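Local coordinates for protein polyketide Synthase III (Ectocarpus siliculosus, PDB 4B0N) that probably transfers acyl groups as a type III polyketide synthase of the chalcone/stilbene synthase family, acting in phlorotannin monomer biosynthesis, and holds arachidonic acid in a buried pocket, at residues Ala62-Ser67 / Leu79-Tyr83; Tyr55-Glu61 / Phe98-Ala104; Ile88-Ala94 / His240-Asp245. One frame throughout, in Å; residues are numbered along the deposited sequence.

Contact 1. Residues Ala62-Ser67 / Leu79-Tyr83. With ACD (arachidonic acid), chain D.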
loop_
_atom_site.group_PDB
_atom_site.type_symbol
_atom_site.label_atom_id
_atom_site.label_comp_id
_atom_site.label_asym_id
_atom_site.label_seq_id
_atom_site.Cartn_x
_atom_site.Cartn_y
_atom_site.Cartn_z
ATOM N N ALA A 62 -13.656 -24.798 16.631
ATOM C CA ALA A 62 -12.618 -23.821 16.969
ATOM C C ALA A 62 -12.374 -23.721 18.476
ATOM O O ALA A 62 -11.225 -23.622 18.915
ATOM C CB ALA A 62 -12.968 -22.457 16.393
ATOM N N LEU A 63 -13.457 -23.758 19.253
ATOM C CA LEU A 63 -13.388 -23.709 20.715
ATOM C C LEU A 63 -12.646 -24.914 21.290
ATOM O O LEU A 63 -11.917 -24.789 22.281
ATOM C CB LEU A 63 -14.797 -23.611 21.317
ATOM C CG LEU A 63 -14.996 -23.738 22.834
ATOM C CD1 LEU A 63 -14.241 -22.664 23.608
ATOM C CD2 LEU A 63 -16.476 -23.697 23.174
ATOM N N ALA A 64 -12.841 -26.072 20.663
ATOM C CA ALA A 64 -12.217 -27.314 21.107
ATOM C C ALA A 64 -10.708 -27.293 20.871
ATOM O O ALA A 64 -9.941 -27.810 21.685
ATOM C CB ALA A 64 -12.859 -28.507 20.413
ATOM N N VAL A 65 -10.294 -26.683 19.760
ATOM C CA VAL A 65 -8.878 -26.557 19.409
ATOM C C VAL A 65 -8.198 -25.518 20.306
ATOM O O VAL A 65 -7.013 -25.642 20.628
ATOM C CB VAL A 65 -8.687 -26.196 17.914
ATOM C CG1 VAL A 65 -7.211 -26.126 17.546
ATOM C CG2 VAL A 65 -9.392 -27.206 17.022
ATOM N N ALA A 66 -8.962 -24.508 20.715
ATOM C CA ALA A 66 -8.460 -23.448 21.586
ATOM C C ALA A 66 -8.253 -23.928 23.023
ATOM O O ALA A 66 -7.263 -23.572 23.666
ATOM C CB ALA A 66 -9.399 -22.252 21.557
ATOM N N SER A 67 -9.186 -24.741 23.512
ATOM C CA SER A 67 -9.161 -25.218 24.896
ATOM C C SER A 67 -8.149 -26.341 25.155
ATOM O O SER A 67 -7.727 -26.540 26.296
ATOM C CB SER A 67 -10.565 -25.635 25.347
ATOM O OG SER A 67 -11.186 -26.473 24.388
ATOM N N LEU A 79 -12.750 -18.923 27.824
ATOM C CA LEU A 79 -12.843 -19.284 26.402
ATOM C C LEU A 79 -14.230 -19.680 25.896
ATOM O O LEU A 79 -14.619 -19.296 24.793
ATOM C CB LEU A 79 -11.833 -20.385 26.050
ATOM C CG LEU A 79 -10.344 -20.031 25.958
ATOM C CD1 LEU A 79 -9.530 -21.286 25.691
ATOM C CD2 LEU A 79 -10.073 -18.987 24.885
ATOM N N GLU A 80 -14.966 -20.444 26.702
ATOM C CA GLU A 80 -16.277 -20.962 26.302
ATOM C C GLU A 80 -17.330 -19.868 26.131
ATOM O O GLU A 80 -18.243 -19.999 25.312
ATOM C CB GLU A 80 -16.762 -22.026 27.289
ATOM C CG GLU A 80 -17.930 -22.855 26.772
ATOM C CD GLU A 80 -17.786 -24.336 27.068
ATOM O OE1 GLU A 80 -16.779 -24.739 27.695
ATOM O OE2 GLU A 80 -18.685 -25.104 26.662
ATOM N N ARG A 81 -17.194 -18.794 26.901
ATOM C CA ARG A 81 -18.082 -17.647 26.777
ATOM C C ARG A 81 -17.720 -16.765 25.575
ATOM O O ARG A 81 -18.609 -16.249 24.895
ATOM C CB ARG A 81 -18.099 -16.841 28.081
ATOM C CG ARG A 81 -19.055 -15.654 28.096
ATOM C CD ARG A 81 -20.511 -16.054 27.899
ATOM N NE ARG A 81 -21.354 -14.878 27.681
ATOM C CZ ARG A 81 -22.101 -14.293 28.616
ATOM N NH1 ARG A 81 -22.137 -14.771 29.855
ATOM N NH2 ARG A 81 -22.822 -13.228 28.303
ATOM N N ILE A 82 -16.423 -16.606 25.313
ATOM C CA ILE A 82 -15.947 -15.786 24.189
ATOM C C ILE A 82 -16.467 -16.311 22.848
ATOM O O ILE A 82 -16.946 -15.536 22.014
ATOM C CB ILE A 82 -14.401 -15.674 24.151
ATOM C CG1 ILE A 82 -13.863 -15.100 25.467
ATOM C CG2 ILE A 82 -13.950 -14.809 22.977
ATOM C CD1 ILE A 82 -12.353 -14.969 25.525
ATOM N N TYR A 83 -16.382 -17.629 22.665
ATOM C CA TYR A 83 -16.778 -18.294 21.421
ATOM C C TYR A 83 -18.295 -18.426 21.261
ATOM O O TYR A 83 -18.812 -18.381 20.143
ATOM C CB TYR A 83 -16.094 -19.661 21.305
ATOM C CG TYR A 83 -14.643 -19.589 20.864
ATOM C CD1 TYR A 83 -13.641 -19.170 21.744
ATOM C CD2 TYR A 83 -14.270 -19.942 19.567
ATOM C CE1 TYR A 83 -12.316 -19.101 21.342
ATOM C CE2 TYR A 83 -12.947 -19.878 19.157
ATOM C CZ TYR A 83 -11.976 -19.457 20.047
ATOM O OH TYR A 83 -10.663 -19.391 19.642
HETATM C C1 ACD D . -9.131 -4.691 13.176
HETATM C C2 ACD D . -7.908 -4.467 12.314
HETATM C C3 ACD D . -7.431 -5.796 11.738
HETATM C C4 ACD D . -5.912 -5.834 11.624
HETATM C C5 ACD D . -5.439 -7.258 11.468
HETATM C C6 ACD D . -4.140 -7.534 11.375
HETATM C C7 ACD D . -3.694 -8.966 11.206
HETATM C C8 ACD D . -3.582 -9.675 12.534
HETATM C C9 ACD D . -3.732 -10.999 12.575
HETATM C C10 ACD D . -3.618 -11.742 13.885
HETATM C C11 ACD D . -4.923 -12.422 14.213
HETATM C C12 ACD D . -4.939 -13.705 14.564
HETATM C C13 ACD D . -6.253 -14.370 14.896
HETATM C C14 ACD D . -6.393 -15.681 14.159
HETATM C C15 ACD D . -7.558 -16.324 14.182
HETATM C C16 ACD D . -7.730 -17.637 13.458
HETATM C C17 ACD D . -7.419 -18.779 14.417
HETATM C C18 ACD D . -8.669 -19.533 14.855
HETATM C C19 ACD D . -8.575 -19.884 16.334
HETATM C C20 ACD D . -9.665 -20.849 16.739
HETATM O O1 ACD D . -10.124 -3.943 13.025
#

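Contact 2. Residues Tyr55-Glu61 / Phe98-Ala104. With ACD (arachidonic acid), chain D.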
loop_
_atom_site.group_PDB
_atom_site.type_symbol
_atom_site.label_atom_id
_atom_site.label_comp_id
_atom_site.label_asym_id
_atom_site.label_seq_id
_atom_site.Cartn_x
_atom_site.Cartn_y
_atom_site.Cartn_z
ATOM N N TYR A 55 -11.107 -24.584 4.171
ATOM C CA TYR A 55 -11.642 -25.198 5.386
ATOM C C TYR A 55 -12.684 -24.355 6.112
ATOM O O TYR A 55 -12.373 -23.308 6.672
ATOM C CB TYR A 55 -10.497 -25.574 6.337
ATOM C CG TYR A 55 -9.434 -26.429 5.681
ATOM C CD1 TYR A 55 -9.603 -27.807 5.549
ATOM C CD2 TYR A 55 -8.262 -25.857 5.181
ATOM C CE1 TYR A 55 -8.637 -28.592 4.942
ATOM C CE2 TYR A 55 -7.289 -26.634 4.573
ATOM C CZ TYR A 55 -7.479 -28.002 4.454
ATOM O OH TYR A 55 -6.515 -28.782 3.850
ATOM N N ARG A 56 -13.925 -24.830 6.094
ATOM C CA ARG A 56 -15.006 -24.226 6.863
ATOM C C ARG A 56 -15.014 -24.828 8.273
ATOM O O ARG A 56 -15.339 -26.004 8.458
ATOM C CB ARG A 56 -16.346 -24.437 6.146
ATOM C CG ARG A 56 -17.577 -24.323 7.031
ATOM C CD ARG A 56 -18.180 -22.932 7.013
ATOM N NE ARG A 56 -19.440 -22.891 6.271
ATOM C CZ ARG A 56 -20.640 -23.150 6.795
ATOM N NH1 ARG A 56 -20.769 -23.477 8.078
ATOM N NH2 ARG A 56 -21.722 -23.079 6.031
ATOM N N CYS A 57 -14.637 -24.018 9.258
ATOM C CA CYS A 57 -14.535 -24.466 10.646
ATOM C C CYS A 57 -15.616 -23.835 11.514
ATOM O O CYS A 57 -15.683 -22.609 11.635
ATOM C CB CYS A 57 -13.147 -24.140 11.208
ATOM S SG CYS A 57 -12.935 -24.384 12.991
ATOM N N THR A 58 -16.455 -24.679 12.115
ATOM C CA THR A 58 -17.510 -24.223 13.025
ATOM C C THR A 58 -16.914 -23.696 14.332
ATOM O O THR A 58 -15.753 -23.968 14.647
ATOM C CB THR A 58 -18.534 -25.338 13.342
ATOM O OG1 THR A 58 -17.907 -26.368 14.116
ATOM C CG2 THR A 58 -19.114 -25.934 12.058
ATOM N N GLN A 59 -17.714 -22.947 15.088
ATOM C CA GLN A 59 -17.233 -22.310 16.313
ATOM C C GLN A 59 -17.097 -23.277 17.489
ATOM O O GLN A 59 -16.293 -23.044 18.396
ATOM C CB GLN A 59 -18.103 -21.106 16.680
ATOM C CG GLN A 59 -17.379 -20.044 17.502
ATOM C CD GLN A 59 -16.311 -19.280 16.726
ATOM O OE1 GLN A 59 -15.797 -19.744 15.701
ATOM N NE2 GLN A 59 -15.965 -18.097 17.224
ATOM N N ASN A 60 -17.873 -24.356 17.470
ATOM C CA ASN A 60 -17.699 -25.436 18.439
ATOM C C ASN A 60 -16.385 -26.187 18.206
ATOM O O ASN A 60 -15.714 -26.586 19.161
ATOM C CB ASN A 60 -18.891 -26.399 18.411
ATOM C CG ASN A 60 -20.173 -25.765 18.927
ATOM O OD1 ASN A 60 -20.170 -25.019 19.912
ATOM N ND2 ASN A 60 -21.283 -26.070 18.267
ATOM N N GLU A 61 -16.032 -26.366 16.931
ATOM C CA GLU A 61 -14.754 -26.962 16.532
ATOM C C GLU A 61 -13.578 -26.087 16.964
ATOM O O GLU A 61 -12.633 -26.573 17.592
ATOM C CB GLU A 61 -14.709 -27.187 15.015
ATOM C CG GLU A 61 -15.444 -28.431 14.528
ATOM C CD GLU A 61 -15.666 -28.446 13.019
ATOM O OE1 GLU A 61 -15.324 -27.451 12.339
ATOM O OE2 GLU A 61 -16.195 -29.459 12.505
ATOM N N PHE A 98 -6.967 -26.404 12.097
ATOM C CA PHE A 98 -8.170 -26.221 12.909
ATOM C C PHE A 98 -9.255 -27.247 12.585
ATOM O O PHE A 98 -10.244 -27.376 13.314
ATOM C CB PHE A 98 -8.693 -24.789 12.774
ATOM C CG PHE A 98 -7.645 -23.745 13.030
ATOM C CD1 PHE A 98 -7.130 -23.554 14.309
ATOM C CD2 PHE A 98 -7.161 -22.959 11.988
ATOM C CE1 PHE A 98 -6.157 -22.595 14.546
ATOM C CE2 PHE A 98 -6.189 -21.996 12.219
ATOM C CZ PHE A 98 -5.685 -21.815 13.500
ATOM N N THR A 99 -9.056 -27.972 11.488
ATOM C CA THR A 99 -9.915 -29.089 11.109
ATOM C C THR A 99 -9.034 -30.250 10.636
ATOM O O THR A 99 -8.981 -30.541 9.437
ATOM C CB THR A 99 -10.917 -28.695 10.002
ATOM O OG1 THR A 99 -10.207 -28.200 8.859
ATOM C CG2 THR A 99 -11.873 -27.628 10.494
ATOM N N PRO A 100 -8.332 -30.915 11.579
ATOM C CA PRO A 100 -7.318 -31.921 11.234
ATOM C C PRO A 100 -7.850 -33.080 10.388
ATOM O O PRO A 100 -7.186 -33.493 9.434
ATOM C CB PRO A 100 -6.841 -32.429 12.603
ATOM C CG PRO A 100 -7.195 -31.343 13.559
ATOM C CD PRO A 100 -8.486 -30.787 13.040
ATOM N N GLY A 101 -9.034 -33.585 10.731
ATOM C CA GLY A 101 -9.634 -34.721 10.031
ATOM C C GLY A 101 -9.919 -34.457 8.563
ATOM O O GLY A 101 -9.688 -35.323 7.716
ATOM N N ARG A 102 -10.399 -33.250 8.265
ATOM C CA ARG A 102 -10.820 -32.880 6.910
ATOM C C ARG A 102 -9.688 -32.346 6.028
ATOM O O ARG A 102 -9.942 -31.813 4.943
ATOM C CB ARG A 102 -11.960 -31.858 6.967
ATOM C CG ARG A 102 -13.182 -32.332 7.735
ATOM C CD ARG A 102 -14.423 -31.541 7.360
ATOM N NE ARG A 102 -14.395 -30.163 7.848
ATOM C CZ ARG A 102 -14.791 -29.782 9.059
ATOM N NH1 ARG A 102 -15.243 -30.669 9.936
ATOM N NH2 ARG A 102 -14.732 -28.502 9.397
ATOM N N ALA A 103 -8.447 -32.497 6.487
ATOM C CA ALA A 103 -7.279 -32.039 5.737
ATOM C C ALA A 103 -7.277 -32.579 4.309
ATOM O O ALA A 103 -7.610 -33.743 4.072
ATOM C CB ALA A 103 -5.995 -32.426 6.452
ATOM N N ALA A 104 -6.911 -31.715 3.364
ATOM C CA ALA A 104 -6.818 -32.090 1.957
ATOM C C ALA A 104 -5.719 -33.123 1.744
ATOM O O ALA A 104 -4.729 -33.146 2.477
ATOM C CB ALA A 104 -6.576 -30.861 1.096
HETATM C C1 ACD D . -9.131 -4.691 13.176
HETATM C C2 ACD D . -7.908 -4.467 12.314
HETATM C C3 ACD D . -7.431 -5.796 11.738
HETATM C C4 ACD D . -5.912 -5.834 11.624
HETATM C C5 ACD D . -5.439 -7.258 11.468
HETATM C C6 ACD D . -4.140 -7.534 11.375
HETATM C C7 ACD D . -3.694 -8.966 11.206
HETATM C C8 ACD D . -3.582 -9.675 12.534
HETATM C C9 ACD D . -3.732 -10.999 12.575
HETATM C C10 ACD D . -3.618 -11.742 13.885
HETATM C C11 ACD D . -4.923 -12.422 14.213
HETATM C C12 ACD D . -4.939 -13.705 14.564
HETATM C C13 ACD D . -6.253 -14.370 14.896
HETATM C C14 ACD D . -6.393 -15.681 14.159
HETATM C C15 ACD D . -7.558 -16.324 14.182
HETATM C C16 ACD D . -7.730 -17.637 13.458
HETATM C C17 ACD D . -7.419 -18.779 14.417
HETATM C C18 ACD D . -8.669 -19.533 14.855
HETATM C C19 ACD D . -8.575 -19.884 16.334
HETATM C C20 ACD D . -9.665 -20.849 16.739
HETATM O O1 ACD D . -10.124 -3.943 13.025
#

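Contact 3. Residues Ile88-Ala94 / His240-Asp245. With ACD (arachidonic acid), chain D.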
loop_
_atom_site.group_PDB
_atom_site.type_symbol
_atom_site.label_atom_id
_atom_site.label_comp_id
_atom_site.label_asym_id
_atom_site.label_seq_id
_atom_site.Cartn_x
_atom_site.Cartn_y
_atom_site.Cartn_z
ATOM N N ILE A 88 -20.788 -15.677 15.920
ATOM C CA ILE A 88 -20.128 -16.368 14.816
ATOM C C ILE A 88 -20.420 -17.864 14.923
ATOM O O ILE A 88 -20.145 -18.489 15.952
ATOM C CB ILE A 88 -18.603 -16.112 14.811
ATOM C CG1 ILE A 88 -18.313 -14.633 14.545
ATOM C CG2 ILE A 88 -17.906 -16.982 13.773
ATOM C CD1 ILE A 88 -16.956 -14.162 15.024
ATOM N N GLY A 89 -20.994 -18.422 13.859
ATOM C CA GLY A 89 -21.325 -19.842 13.815
ATOM C C GLY A 89 -20.226 -20.653 13.163
ATOM O O GLY A 89 -20.014 -21.818 13.508
ATOM N N SER A 90 -19.527 -20.022 12.222
ATOM C CA SER A 90 -18.473 -20.665 11.444
ATOM C C SER A 90 -17.564 -19.624 10.801
ATOM O O SER A 90 -17.923 -18.447 10.710
ATOM C CB SER A 90 -19.084 -21.553 10.356
ATOM O OG SER A 90 -19.916 -20.803 9.487
ATOM N N ARG A 91 -16.384 -20.066 10.368
ATOM C CA ARG A 91 -15.463 -19.235 9.583
ATOM C C ARG A 91 -14.465 -20.092 8.800
ATOM O O ARG A 91 -14.252 -21.261 9.125
ATOM C CB ARG A 91 -14.760 -18.174 10.449
ATOM C CG ARG A 91 -14.151 -18.687 11.738
ATOM C CD ARG A 91 -13.961 -17.573 12.751
ATOM N NE ARG A 91 -13.625 -18.126 14.061
ATOM C CZ ARG A 91 -12.412 -18.102 14.611
ATOM N NH1 ARG A 91 -11.393 -17.527 13.984
ATOM N NH2 ARG A 91 -12.220 -18.646 15.805
ATOM N N TYR A 92 -13.869 -19.505 7.765
ATOM C CA TYR A 92 -13.035 -20.245 6.816
ATOM C C TYR A 92 -11.540 -20.024 7.043
ATOM O O TYR A 92 -11.102 -18.902 7.302
ATOM C CB TYR A 92 -13.409 -19.871 5.378
ATOM C CG TYR A 92 -14.832 -20.214 4.993
ATOM C CD1 TYR A 92 -15.907 -19.468 5.476
ATOM C CD2 TYR A 92 -15.101 -21.277 4.133
ATOM C CE1 TYR A 92 -17.208 -19.781 5.125
ATOM C CE2 TYR A 92 -16.402 -21.595 3.773
ATOM C CZ TYR A 92 -17.448 -20.843 4.273
ATOM O OH TYR A 92 -18.743 -21.153 3.925
ATOM N N PHE A 93 -10.767 -21.103 6.936
ATOM C CA PHE A 93 -9.315 -21.052 7.104
ATOM C C PHE A 93 -8.575 -21.732 5.951
ATOM O O PHE A 93 -9.063 -22.702 5.368
ATOM C CB PHE A 93 -8.899 -21.694 8.433
ATOM C CG PHE A 93 -9.592 -21.119 9.640
ATOM C CD1 PHE A 93 -9.521 -19.758 9.928
ATOM C CD2 PHE A 93 -10.300 -21.946 10.505
ATOM C CE1 PHE A 93 -10.158 -19.234 11.043
ATOM C CE2 PHE A 93 -10.935 -21.428 11.622
ATOM C CZ PHE A 93 -10.863 -20.073 11.893
ATOM N N ALA A 94 -7.391 -21.212 5.634
ATOM C CA ALA A 94 -6.542 -21.765 4.572
ATOM C C ALA A 94 -5.680 -22.931 5.058
ATOM O O ALA A 94 -5.140 -23.693 4.254
ATOM C CB ALA A 94 -5.667 -20.672 3.974
ATOM N N HIS A 240 -8.683 -14.233 18.264
ATOM C CA HIS A 240 -8.615 -15.587 17.712
ATOM C C HIS A 240 -9.970 -16.196 17.493
ATOM O O HIS A 240 -10.150 -17.012 16.586
ATOM C CB HIS A 240 -7.773 -16.485 18.610
ATOM C CG HIS A 240 -6.286 -16.315 18.417
ATOM N ND1 HIS A 240 -5.548 -17.186 17.708
ATOM C CD2 HIS A 240 -5.410 -15.326 18.861
ATOM C CE1 HIS A 240 -4.264 -16.780 17.702
ATOM N NE2 HIS A 240 -4.181 -15.642 18.408
ATOM N N ALA A 241 -10.934 -15.796 18.320
ATOM C CA ALA A 241 -12.312 -16.256 18.192
ATOM C C ALA A 241 -13.034 -15.586 17.025
ATOM O O ALA A 241 -14.001 -16.131 16.494
ATOM C CB ALA A 241 -13.068 -16.014 19.488
ATOM N N ILE A 242 -12.547 -14.413 16.626
ATOM C CA ILE A 242 -13.257 -13.550 15.681
ATOM C C ILE A 242 -12.664 -13.542 14.267
ATOM O O ILE A 242 -13.384 -13.792 13.297
ATOM C CB ILE A 242 -13.409 -12.118 16.256
ATOM C CG1 ILE A 242 -14.356 -12.143 17.460
ATOM C CG2 ILE A 242 -13.921 -11.139 15.202
ATOM C CD1 ILE A 242 -14.267 -10.929 18.356
ATOM N N PHE A 243 -11.366 -13.266 14.153
ATOM C CA PHE A 243 -10.716 -13.107 12.848
ATOM C C PHE A 243 -10.709 -14.385 12.013
ATOM O O PHE A 243 -10.573 -15.484 12.552
ATOM C CB PHE A 243 -9.286 -12.568 12.998
ATOM C CG PHE A 243 -9.210 -11.155 13.517
ATOM C CD1 PHE A 243 -10.246 -10.247 13.290
ATOM C CD2 PHE A 243 -8.087 -10.721 14.208
ATOM C CE1 PHE A 243 -10.170 -8.946 13.765
ATOM C CE2 PHE A 243 -8.004 -9.419 14.680
ATOM C CZ PHE A 243 -9.046 -8.530 14.460
ATOM N N ALA A 244 -10.848 -14.220 10.696
ATOM C CA ALA A 244 -10.946 -15.342 9.755
ATOM C C ALA A 244 -10.320 -15.025 8.392
ATOM O O ALA A 244 -9.762 -13.944 8.193
ATOM C CB ALA A 244 -12.400 -15.747 9.584
ATOM N N ASP A 245 -10.420 -15.971 7.460
ATOM C CA ASP A 245 -9.851 -15.819 6.120
ATOM C C ASP A 245 -10.926 -15.598 5.060
ATOM O O ASP A 245 -11.996 -16.210 5.116
ATOM C CB ASP A 245 -9.024 -17.050 5.748
ATOM C CG ASP A 245 -7.813 -17.247 6.643
ATOM O OD1 ASP A 245 -7.774 -16.692 7.762
ATOM O OD2 ASP A 245 -6.890 -17.968 6.217
HETATM C C1 ACD D . -9.131 -4.691 13.176
HETATM C C2 ACD D . -7.908 -4.467 12.314
HETATM C C3 ACD D . -7.431 -5.796 11.738
HETATM C C4 ACD D . -5.912 -5.834 11.624
HETATM C C5 ACD D . -5.439 -7.258 11.468
HETATM C C6 ACD D . -4.140 -7.534 11.375
HETATM C C7 ACD D . -3.694 -8.966 11.206
HETATM C C8 ACD D . -3.582 -9.675 12.534
HETATM C C9 ACD D . -3.732 -10.999 12.575
HETATM C C10 ACD D . -3.618 -11.742 13.885
HETATM C C11 ACD D . -4.923 -12.422 14.213
HETATM C C12 ACD D . -4.939 -13.705 14.564
HETATM C C13 ACD D . -6.253 -14.370 14.896
HETATM C C14 ACD D . -6.393 -15.681 14.159
HETATM C C15 ACD D . -7.558 -16.324 14.182
HETATM C C16 ACD D . -7.730 -17.637 13.458
HETATM C C17 ACD D . -7.419 -18.779 14.417
HETATM C C18 ACD D . -8.669 -19.533 14.855
HETATM C C19 ACD D . -8.575 -19.884 16.334
HETATM C C20 ACD D . -9.665 -20.849 16.739
HETATM O O1 ACD D . -10.124 -3.943 13.025
#

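Contact 1. Residues Ala62-Ser67 / Leu79-Tyr83
Y83 lays one face of its ring against the backbone of L63, whose CA stands 4.2 Å from the centroid of the Y83 ring, over the face but displaced toward the rim, in a CH-pi contact. The phenol reaches that position because its CG lies anti to the carbonyl carbon of Y83 (chi1 -78°), which carries the ring across to helix 59-68. Two alanines one helical turn apart approach the ring obliquely: A62 CB meets Y83 CE2 at 3.8 Å, while A66 CB packs against CZ and OH. L63 swings its CG to the side opposite its own amide nitrogen (chi1 172°), and the two methyls then part. CD1 settles 3.6 Å from L79 O and also touches Y83 CD1; CD2 reaches E80 CG at 4.0 Å, the leucine and glutamate crossing at about a right angle. The motif is an antiparallel helix pair within the N-terminal half of a thiolase-like fold, the short axis segments running at 153° to each other and 10.1 Å apart at closest approach. L79 reaches back to the first helix, its CD1 lying 3.8 Å from A66 O beside the methyl of the same alanine. S67 OG bonds back to L63 O at 2.8 Å, tilted out of the carbonyl plane, and S67 N donates to the same oxygen from its opposite face. A241 of helix 234-242 packs on the ring face turned away from L63, and R91 meets the ring near its CE2 edge. At the rim of the ring, near its plane, Y83 OH comes to 3.4 Å from C20, the terminal methyl of arachidonic acid, which A62 CB also touches. A valine in place of Y83 would probably leave L63, A62 and this chain end facing a gap between the helices.

Contact 2. Residues Tyr55-Glu61 / Phe98-Ala104
C57 and T99 mark the closest backbone approach, their CA atoms 6.6 Å apart, where strand 55-58 passes the loop that follows strand 90-93. From T99 the loop bends through a type I turn, P100 to A103, which swings R102 back toward the strand and brings A104 N to the end of Y55. There A104 N gives a straight bond of 3.0 Å to Y55 OH (N-H...O 168°), approaching near the ring plane; the same hydroxyl also bonds D107. R102 O lies at the edge of the Y55 ring too, and T99 OG1 comes to 3.4 Å from Y55 CD1. The methyl of T99 faces the other way, CG2 resting 3.8 Å from C57 CB. R102 bends at chi3 (-70°) and meets E61 end-on with two nitrogens: NH1 to E61 OE2 at 3.0 Å and NH2 to E61 OE1 at 3.2 Å, both nearly straight. The carboxylate and guanidinium planes are 32° apart, so the salt bridge is twisted rather than flat. NH2 additionally gives a weak bond to R56 O, and T99 CB lies over one guanidinium face. F98 turns its ring away from the strand, and one face covers C18 of arachidonic acid. E61 OE1 has a second donor, T58 N, which reaches it from the opposite face of the carboxylate. T58 OG1 weakly accepts E61 N in return, and this reciprocal pair is the capping box that starts helix 59-68, its glutamate fixed from outside by R102.

Contact 3. Residues Ile88-Ala94 / His240-Asp245
H240 O is gripped by both terminal nitrogens of R91, NH2 at 2.8 Å and NH1 at 2.9 Å, both bonds weak, being strongly bent. The site lies in the N-terminal half of the thiolase-like fold, where strand 90-93, paired with strand 55-58, runs alongside the link from helix 234-242 to core strand 245-255, in the same chain direction. NH1 also makes a weak bond to F243 O, so two backbone carbonyls at the guanidinium edge would probably favour the buried positive charge. R91 gets there with CG between its own N and carbonyl carbon (chi1 48°) and an extended chain beyond; its CB rests 3.5 Å from A244 CB. NE is held by Q59 of the contact between 55-61 and 98-104. The guanidinium is sandwiched: A241 C lies over one face, and F93 CZ over the other, offset toward the rim, with R91 CZ near the plane of the F93 ring. Further along, D245 N bonds Y92 O at 3.0 Å, almost in line with the carbonyl. The D245 carboxylate stands perpendicular to the F93 ring (89°) and its OD2 takes a weak bond from A94 N, its stronger partner being S225. At the other end I88 CD1 meets I242 CG1 at 4.1 Å. Arachidonic acid runs past these residues: its C18 lies 3.7 Å from F93 CZ, while the edge of the F243 ring faces it farther along, F243 CD2 standing 3.6 Å from C11.

How the contacts relate
All three contacts touch the arachidonic acid. Contact 1 closes over its terminal methyl, F98 of contact 2 covers the neighbouring carbons, and contact 3 follows the chain from these tail carbons on toward the carboxylate end. Contacts 1 and 2 share helix 59-68, their centres about 14 Å apart. Contacts 2 and 3 have centres about 10 Å apart and meet in the two-stranded sheet, where Y55 O to F93 N (2.7 Å) is a probable hydrogen bond. Contact 3 lies about 12 Å from contact 1, centre to centre; Y83 CE2 packs 3.6 Å from R91 NH2. Q59 links all three, bonding R91 and A241 and bringing its NE2 to 3.4 Å from Y83 CD2.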